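Side-chain contacts in stage II sporulation protein Q (Bacillus subtilis, PDB 3TUF), which forms with SpoIIIAH a channel between forespore and mother cell, takes part in forespore engulfment and is required to anchor membrane proteins on the forespore side of the septum: residues A62-E65 with E66-A70; L86-K89 with D90-F94; S136-Q139 with G140-V143. All blocks are in the same frame, centred on the assembly; numbering follows the deposited sequence.

Contact 1: residues A62-E65 with E66-A70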
loop_
_atom_site.group_PDB
_atom_site.type_symbol
_atom_site.label_atom_id
_atom_site.label_comp_id
_atom_site.label_asym_id
_atom_site.label_seq_id
_atom_site.Cartn_x
_atom_site.Cartn_y
_atom_site.Cartn_z
ATOM N N ALA A 62 22.141 -20.615 2.361
ATOM C CA ALA A 62 23.556 -20.893 2.090
ATOM C C ALA A 62 24.358 -19.730 2.606
ATOM O O ALA A 62 23.801 -18.670 2.896
ATOM C CB ALA A 62 23.805 -21.113 0.555
ATOM N N ALA A 63 25.666 -19.898 2.746
ATOM C CA ALA A 63 26.509 -18.763 3.203
ATOM C C ALA A 63 26.390 -17.639 2.200
ATOM O O ALA A 63 26.051 -17.881 1.025
ATOM C CB ALA A 63 27.994 -19.182 3.314
ATOM N N LYS A 64 26.704 -16.429 2.665
ATOM C CA LYS A 64 26.716 -15.229 1.876
ATOM C C LYS A 64 27.402 -15.372 0.507
ATOM O O LYS A 64 26.822 -15.028 -0.557
ATOM C CB LYS A 64 27.359 -14.085 2.679
ATOM C CG LYS A 64 27.145 -12.737 1.970
ATOM C CD LYS A 64 27.706 -11.568 2.724
ATOM C CE LYS A 64 29.024 -11.186 2.120
ATOM N NZ LYS A 64 29.154 -9.749 2.394
ATOM N N GLU A 65 28.617 -15.895 0.551
ATOM C CA GLU A 65 29.434 -16.196 -0.621
ATOM C C GLU A 65 28.740 -17.072 -1.644
ATOM O O GLU A 65 28.812 -16.804 -2.839
ATOM C CB GLU A 65 30.733 -16.872 -0.179
ATOM C CG GLU A 65 31.974 -16.247 -0.782
ATOM C CD GLU A 65 32.161 -14.803 -0.348
ATOM O OE1 GLU A 65 31.150 -14.076 -0.170
ATOM O OE2 GLU A 65 33.333 -14.396 -0.184
ATOM N N GLU A 66 28.061 -18.103 -1.174
ATOM C CA GLU A 66 27.374 -19.020 -2.071
ATOM C C GLU A 66 26.120 -18.426 -2.636
ATOM O O GLU A 66 25.731 -18.774 -3.738
ATOM C CB GLU A 66 26.957 -20.260 -1.320
ATOM C CG GLU A 66 27.994 -20.800 -0.385
ATOM C CD GLU A 66 28.422 -22.157 -0.836
ATOM O OE1 GLU A 66 28.462 -22.366 -2.097
ATOM O OE2 GLU A 66 28.678 -23.009 0.071
ATOM N N LYS A 67 25.453 -17.571 -1.860
ATOM C CA LYS A 67 24.304 -16.821 -2.394
ATOM C C LYS A 67 24.771 -15.859 -3.459
ATOM O O LYS A 67 24.159 -15.793 -4.522
ATOM C CB LYS A 67 23.580 -16.116 -1.295
ATOM C CG LYS A 67 22.795 -17.116 -0.533
ATOM C CD LYS A 67 21.854 -16.378 0.435
ATOM C CE LYS A 67 22.642 -15.721 1.573
ATOM N NZ LYS A 67 21.632 -15.165 2.567
ATOM N N GLU A 68 25.877 -15.155 -3.180
ATOM C CA GLU A 68 26.433 -14.200 -4.130
ATOM C C GLU A 68 26.809 -14.872 -5.460
ATOM O O GLU A 68 26.638 -14.333 -6.566
ATOM C CB GLU A 68 27.665 -13.542 -3.526
ATOM C CG GLU A 68 27.362 -12.199 -2.919
ATOM C CD GLU A 68 28.460 -11.793 -2.042
ATOM O OE1 GLU A 68 28.944 -12.702 -1.355
ATOM O OE2 GLU A 68 28.869 -10.625 -2.022
ATOM N N ALA A 69 27.320 -16.071 -5.352
ATOM C CA ALA A 69 27.760 -16.749 -6.510
ATOM C C ALA A 69 26.588 -17.449 -7.176
ATOM O O ALA A 69 26.768 -17.900 -8.298
ATOM C CB ALA A 69 28.898 -17.743 -6.144
ATOM N N ALA A 70 25.407 -17.563 -6.544
ATOM C CA ALA A 70 24.221 -18.156 -7.256
ATOM C C ALA A 70 23.309 -17.064 -7.857
ATOM O O ALA A 70 22.063 -17.245 -8.024
ATOM C CB ALA A 70 23.388 -19.112 -6.350
HETATM O O HOH W 1 21.643 -17.559 4.157
HETATM O O HOH W 2 26.295 -23.081 1.919
#
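Lys67 N bonds back to Ala63 O at 3.0 Å and Glu68 N to Lys64 O at 2.8 Å, the four-residue spacing that defines the short alpha-helix 64-69, with Ala63 as its N-cap residue. The next bond, from Ala69 N to Glu65 O, is more bent, with an N-H...O angle of 141°. Ahead of the helix, CB of Ala62 packs on CB of Glu66 at 3.8 Å, while the aliphatic stem of Lys67 folds back along the incoming chain: CG lies beside its own backbone N (chi1 -75°) and the bend at chi3 lays CE 3.4 Å from Ala62 O. A water donates to Ala62 O and accepts from Lys67 NZ, but the charged partner of this amine is Asp177 of the SpoIIIAH chain. Glu68 likewise faces that chain, its OE2 bonded to Ser170 of SpoIIIAH, so the helix supplies polar groups to the interface of the channel complex. The carboxylates of Glu65 and Glu68, their planes 49° apart, make a like-charge approach that NZ of Lys64, 4.5 Å from OE2 of Glu68, would probably ease. OE1 of Glu65 stands 2.9 Å from OE1 of Glu68.

Contact 2: residues L86-K89 with D90-F94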
loop_
_atom_site.group_PDB
_atom_site.type_symbol
_atom_site.label_atom_id
_atom_site.label_comp_id
_atom_site.label_asym_id
_atom_site.label_seq_id
_atom_site.Cartn_x
_atom_site.Cartn_y
_atom_site.Cartn_z
ATOM N N LEU A 86 26.329 -25.570 -16.482
ATOM C CA LEU A 86 27.417 -26.528 -16.715
ATOM C C LEU A 86 28.314 -25.963 -17.790
ATOM O O LEU A 86 27.787 -25.461 -18.810
ATOM C CB LEU A 86 26.826 -27.848 -17.213
ATOM C CG LEU A 86 26.121 -28.538 -16.067
ATOM C CD1 LEU A 86 25.106 -29.597 -16.571
ATOM C CD2 LEU A 86 27.182 -29.144 -15.049
ATOM N N ALA A 87 29.631 -26.008 -17.585
ATOM C CA ALA A 87 30.588 -25.626 -18.685
ATOM C C ALA A 87 31.778 -26.593 -18.662
ATOM O O ALA A 87 32.031 -27.206 -17.609
ATOM C CB ALA A 87 31.053 -24.174 -18.606
ATOM N N GLU A 88 32.430 -26.756 -19.823
ATOM C CA GLU A 88 33.577 -27.630 -20.051
ATOM C C GLU A 88 34.840 -26.885 -19.583
ATOM O O GLU A 88 34.871 -25.640 -19.653
ATOM C CB GLU A 88 33.674 -27.967 -21.561
ATOM C CG GLU A 88 34.883 -28.883 -22.009
ATOM C CD GLU A 88 36.205 -28.092 -22.384
ATOM O OE1 GLU A 88 36.122 -26.955 -22.916
ATOM O OE2 GLU A 88 37.339 -28.608 -22.149
ATOM N N LYS A 89 35.873 -27.624 -19.109
ATOM C CA LYS A 89 37.080 -26.958 -18.587
ATOM C C LYS A 89 37.483 -25.723 -19.434
ATOM O O LYS A 89 37.599 -24.627 -18.912
ATOM C CB LYS A 89 38.255 -27.920 -18.404
ATOM C CG LYS A 89 39.425 -27.371 -17.462
ATOM C CD LYS A 89 40.595 -26.593 -18.176
ATOM C CE LYS A 89 41.906 -27.403 -18.273
ATOM N NZ LYS A 89 41.784 -28.672 -19.069
ATOM N N ASP A 90 37.647 -25.868 -20.742
ATOM C CA ASP A 90 38.140 -24.746 -21.519
ATOM C C ASP A 90 37.044 -23.965 -22.222
ATOM O O ASP A 90 37.330 -23.177 -23.115
ATOM C CB ASP A 90 39.215 -25.232 -22.482
ATOM C CG ASP A 90 40.481 -25.626 -21.745
ATOM O OD1 ASP A 90 41.196 -24.716 -21.268
ATOM O OD2 ASP A 90 40.742 -26.845 -21.603
ATOM N N GLY A 91 35.794 -24.168 -21.780
ATOM C CA GLY A 91 34.587 -23.517 -22.347
ATOM C C GLY A 91 34.409 -23.798 -23.830
ATOM O O GLY A 91 34.014 -22.896 -24.603
ATOM N N LYS A 92 34.737 -25.028 -24.250
ATOM C CA LYS A 92 34.442 -25.497 -25.607
ATOM C C LYS A 92 32.991 -25.984 -25.651
ATOM O O LYS A 92 32.392 -26.369 -24.616
ATOM C CB LYS A 92 35.355 -26.662 -26.011
ATOM C CG LYS A 92 36.858 -26.382 -26.068
ATOM C CD LYS A 92 37.666 -27.698 -26.107
ATOM C CE LYS A 92 39.169 -27.480 -25.789
ATOM N NZ LYS A 92 39.954 -28.707 -26.100
ATOM N N ASP A 93 32.438 -25.984 -26.857
ATOM C CA ASP A 93 31.087 -26.437 -27.122
ATOM C C ASP A 93 30.915 -27.852 -26.651
ATOM O O ASP A 93 31.877 -28.632 -26.703
ATOM C CB ASP A 93 30.825 -26.438 -28.634
ATOM C CG ASP A 93 30.484 -25.068 -29.177
ATOM O OD1 ASP A 93 30.319 -24.101 -28.400
ATOM O OD2 ASP A 93 30.370 -24.936 -30.406
ATOM N N PHE A 94 29.709 -28.231 -26.242
ATOM C CA PHE A 94 29.514 -29.620 -25.943
ATOM C C PHE A 94 28.055 -29.943 -26.101
ATOM O O PHE A 94 27.192 -29.029 -26.176
ATOM C CB PHE A 94 29.996 -29.889 -24.513
ATOM C CG PHE A 94 29.264 -29.041 -23.427
ATOM C CD1 PHE A 94 28.061 -29.530 -22.846
ATOM C CD2 PHE A 94 29.777 -27.779 -22.997
ATOM C CE1 PHE A 94 27.337 -28.761 -21.891
ATOM C CE2 PHE A 94 29.109 -27.023 -22.045
ATOM C CZ PHE A 94 27.873 -27.515 -21.487
#
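Glu88 and Asp90 meet at a type I beta turn, Glu88 to Gly91, by which the chain leaves strand 84-88 in the M23-family region. The turn bond runs from Gly91 N to Glu88 O at 2.7 Å, with the donor 54° out of the carbonyl plane. Gly91 takes up a left-handed conformation that residues with a side chain adopt less readily.

The Glu88 side chain adds a second link across the bend. With CG anti to the backbone N (chi1 179°) and a bend at chi2, its carboxylate is carried to the backbone amides of the loop, and OE1 receives Lys92 N at 2.7 Å in a nearly straight bond. The stem of Lys92 also runs past this oxygen, CB approaching OE1 of Glu88 to 3.2 Å. With an alanine here, the Lys92 amide would probably be left without its carboxylate mate and the loop beyond the turn freer to shift.

Asp90 N lies 2.9 Å from OE1 of Glu88. The two carboxylates, planes 40° apart, bring like charges near, OE2 of Glu88 being 3.9 Å from OD2 of Asp90. Asp90 lies alongside Lys89, pointing the same way, and NZ of Lys89 makes a salt bridge to OD2 of Asp90 at 3.3 Å, weak as a hydrogen bond. Phe94 closes the segment, its ring also packing on Val51 of the neighbouring strand and Val165. The edge at CZ of Phe94 meets Leu86 O, near the ring plane, at 3.4 Å.

Contact 3: residues S136-Q139 with G140-V143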
loop_
_atom_site.group_PDB
_atom_site.type_symbol
_atom_site.label_atom_id
_atom_site.label_comp_id
_atom_site.label_asym_id
_atom_site.label_seq_id
_atom_site.Cartn_x
_atom_site.Cartn_y
_atom_site.Cartn_z
ATOM N N SER A 136 18.560 -29.602 -31.760
ATOM C CA SER A 136 18.482 -30.800 -32.565
ATOM C C SER A 136 17.047 -31.320 -32.439
ATOM O O SER A 136 16.750 -32.434 -32.873
ATOM C CB SER A 136 19.521 -31.824 -32.078
ATOM O OG SER A 136 20.842 -31.222 -31.973
ATOM N N VAL A 137 16.152 -30.509 -31.849
ATOM C CA VAL A 137 14.735 -30.887 -31.665
ATOM C C VAL A 137 13.804 -29.759 -32.080
ATOM O O VAL A 137 14.239 -28.637 -32.320
ATOM C CB VAL A 137 14.371 -31.279 -30.178
ATOM C CG1 VAL A 137 14.970 -32.589 -29.791
ATOM C CG2 VAL A 137 14.821 -30.204 -29.182
ATOM N N GLU A 138 12.512 -30.056 -32.132
ATOM C CA GLU A 138 11.499 -29.021 -32.345
ATOM C C GLU A 138 10.215 -29.361 -31.561
ATOM O O GLU A 138 9.961 -30.547 -31.224
ATOM C CB GLU A 138 11.165 -28.891 -33.832
ATOM C CG GLU A 138 10.308 -30.053 -34.334
ATOM C CD GLU A 138 10.110 -30.029 -35.834
ATOM O OE1 GLU A 138 9.925 -28.937 -36.410
ATOM O OE2 GLU A 138 10.132 -31.107 -36.447
ATOM N N GLN A 139 9.405 -28.345 -31.282
ATOM C CA GLN A 139 8.152 -28.570 -30.570
ATOM C C GLN A 139 7.427 -29.858 -31.050
ATOM O O GLN A 139 7.293 -30.087 -32.250
ATOM C CB GLN A 139 7.246 -27.366 -30.764
ATOM C CG GLN A 139 6.760 -26.850 -29.469
ATOM C CD GLN A 139 5.539 -26.020 -29.642
ATOM O OE1 GLN A 139 5.595 -24.936 -30.230
ATOM N NE2 GLN A 139 4.407 -26.517 -29.143
ATOM N N GLY A 140 6.981 -30.696 -30.113
ATOM C CA GLY A 140 6.288 -31.949 -30.461
ATOM C C GLY A 140 7.202 -33.179 -30.574
ATOM O O GLY A 140 6.711 -34.335 -30.506
ATOM N N ASP A 141 8.516 -32.975 -30.769
ATOM C CA ASP A 141 9.450 -34.113 -30.745
ATOM C C ASP A 141 9.316 -34.865 -29.401
ATOM O O ASP A 141 9.243 -34.227 -28.340
ATOM C CB ASP A 141 10.901 -33.646 -30.994
ATOM C CG ASP A 141 11.167 -33.280 -32.467
ATOM O OD1 ASP A 141 10.308 -33.625 -33.292
ATOM O OD2 ASP A 141 12.218 -32.659 -32.806
ATOM N N LYS A 142 9.206 -36.194 -29.448
ATOM C CA LYS A 142 9.333 -37.060 -28.278
ATOM C C LYS A 142 10.815 -37.297 -28.145
ATOM O O LYS A 142 11.394 -37.718 -29.118
ATOM C CB LYS A 142 8.766 -38.435 -28.619
ATOM C CG LYS A 142 7.429 -38.736 -28.068
ATOM C CD LYS A 142 6.360 -38.084 -28.886
ATOM C CE LYS A 142 5.353 -37.456 -27.919
ATOM N NZ LYS A 142 3.927 -37.706 -28.284
ATOM N N VAL A 143 11.453 -37.056 -27.002
ATOM C CA VAL A 143 12.868 -37.463 -26.852
ATOM C C VAL A 143 13.016 -38.532 -25.800
ATOM O O VAL A 143 12.135 -38.690 -24.922
ATOM C CB VAL A 143 13.825 -36.288 -26.487
ATOM C CG1 VAL A 143 13.939 -35.298 -27.640
ATOM C CG2 VAL A 143 13.370 -35.584 -25.265
#
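Asp141 reaches back to Glu138 across a type II beta turn, Glu138 to Asp141, which leads from the loop after strand 134-135 into strand 142-143. Two bonds join these residues. One is the turn bond proper, Asp141 N to Glu138 O at 2.9 Å. The other comes from the aspartate side chain, which can be followed outward atom by atom.

CB of Asp141 lies 3.2 Å from Glu138 O. From there CG swings to the side of its own backbone N and away from its carbonyl carbon (chi1 -74°), which carries the carboxylate back to the start of the turn. OD2 takes Glu138 N at 2.7 Å, the donor coming from above the carboxylate plane, 55° out of it, and the same oxygen rests against CA of Val137. Both oxygens of Asp141 lie beside the methylene CG of Glu138, OD2 at 3.6 Å; OD1 is as near Glu138 O as it is to that CG. The Glu138 carboxylate, its plane 66° from that of Asp141, places OE2 4.0 Å from OD1 of Asp141, a like-charge approach that would probably be eased by solvent at this exposed turn.

Gly140 occupies the third position of the turn. A side chain there would be forced against the carbonyl oxygen of Gln139, so the backbone explains the glycine.

Beyond the polar bonds, Val137 and Val143 direct their side chains toward each other's segment, crossing at about a right angle. Both also touch Val104 of strand 102-110 and Ile149 of strand 148-151, so the turn packs against strands of both the large and the small sheet of the M23-family region. The methyl groups that meet are CG1 of Val137 and CG1 of Val143, 3.6 Å apart.

From the N terminus, the three contacts come in series; none encloses or crosses another. Contact 1 closes first, around helix 64-69, and touches the SpoIIIAH chain, which the segments of contacts 2 and 3 do not. Contact 2 opens within the end of strand 84-88 and turns the chain toward strand 95-97; its centre is about 23 Å from that of contact 1. Contact 3 closes the turn ahead of strand 142-143, its centre about 36 Å from that of contact 1, on the opposite side of the chain's centre. Contacts 2 and 3 both reach the large antiparallel sheet, their nearest atoms about 9 Å apart. Together they join it to the small sheet containing 95-97, 134-135 and 148-151.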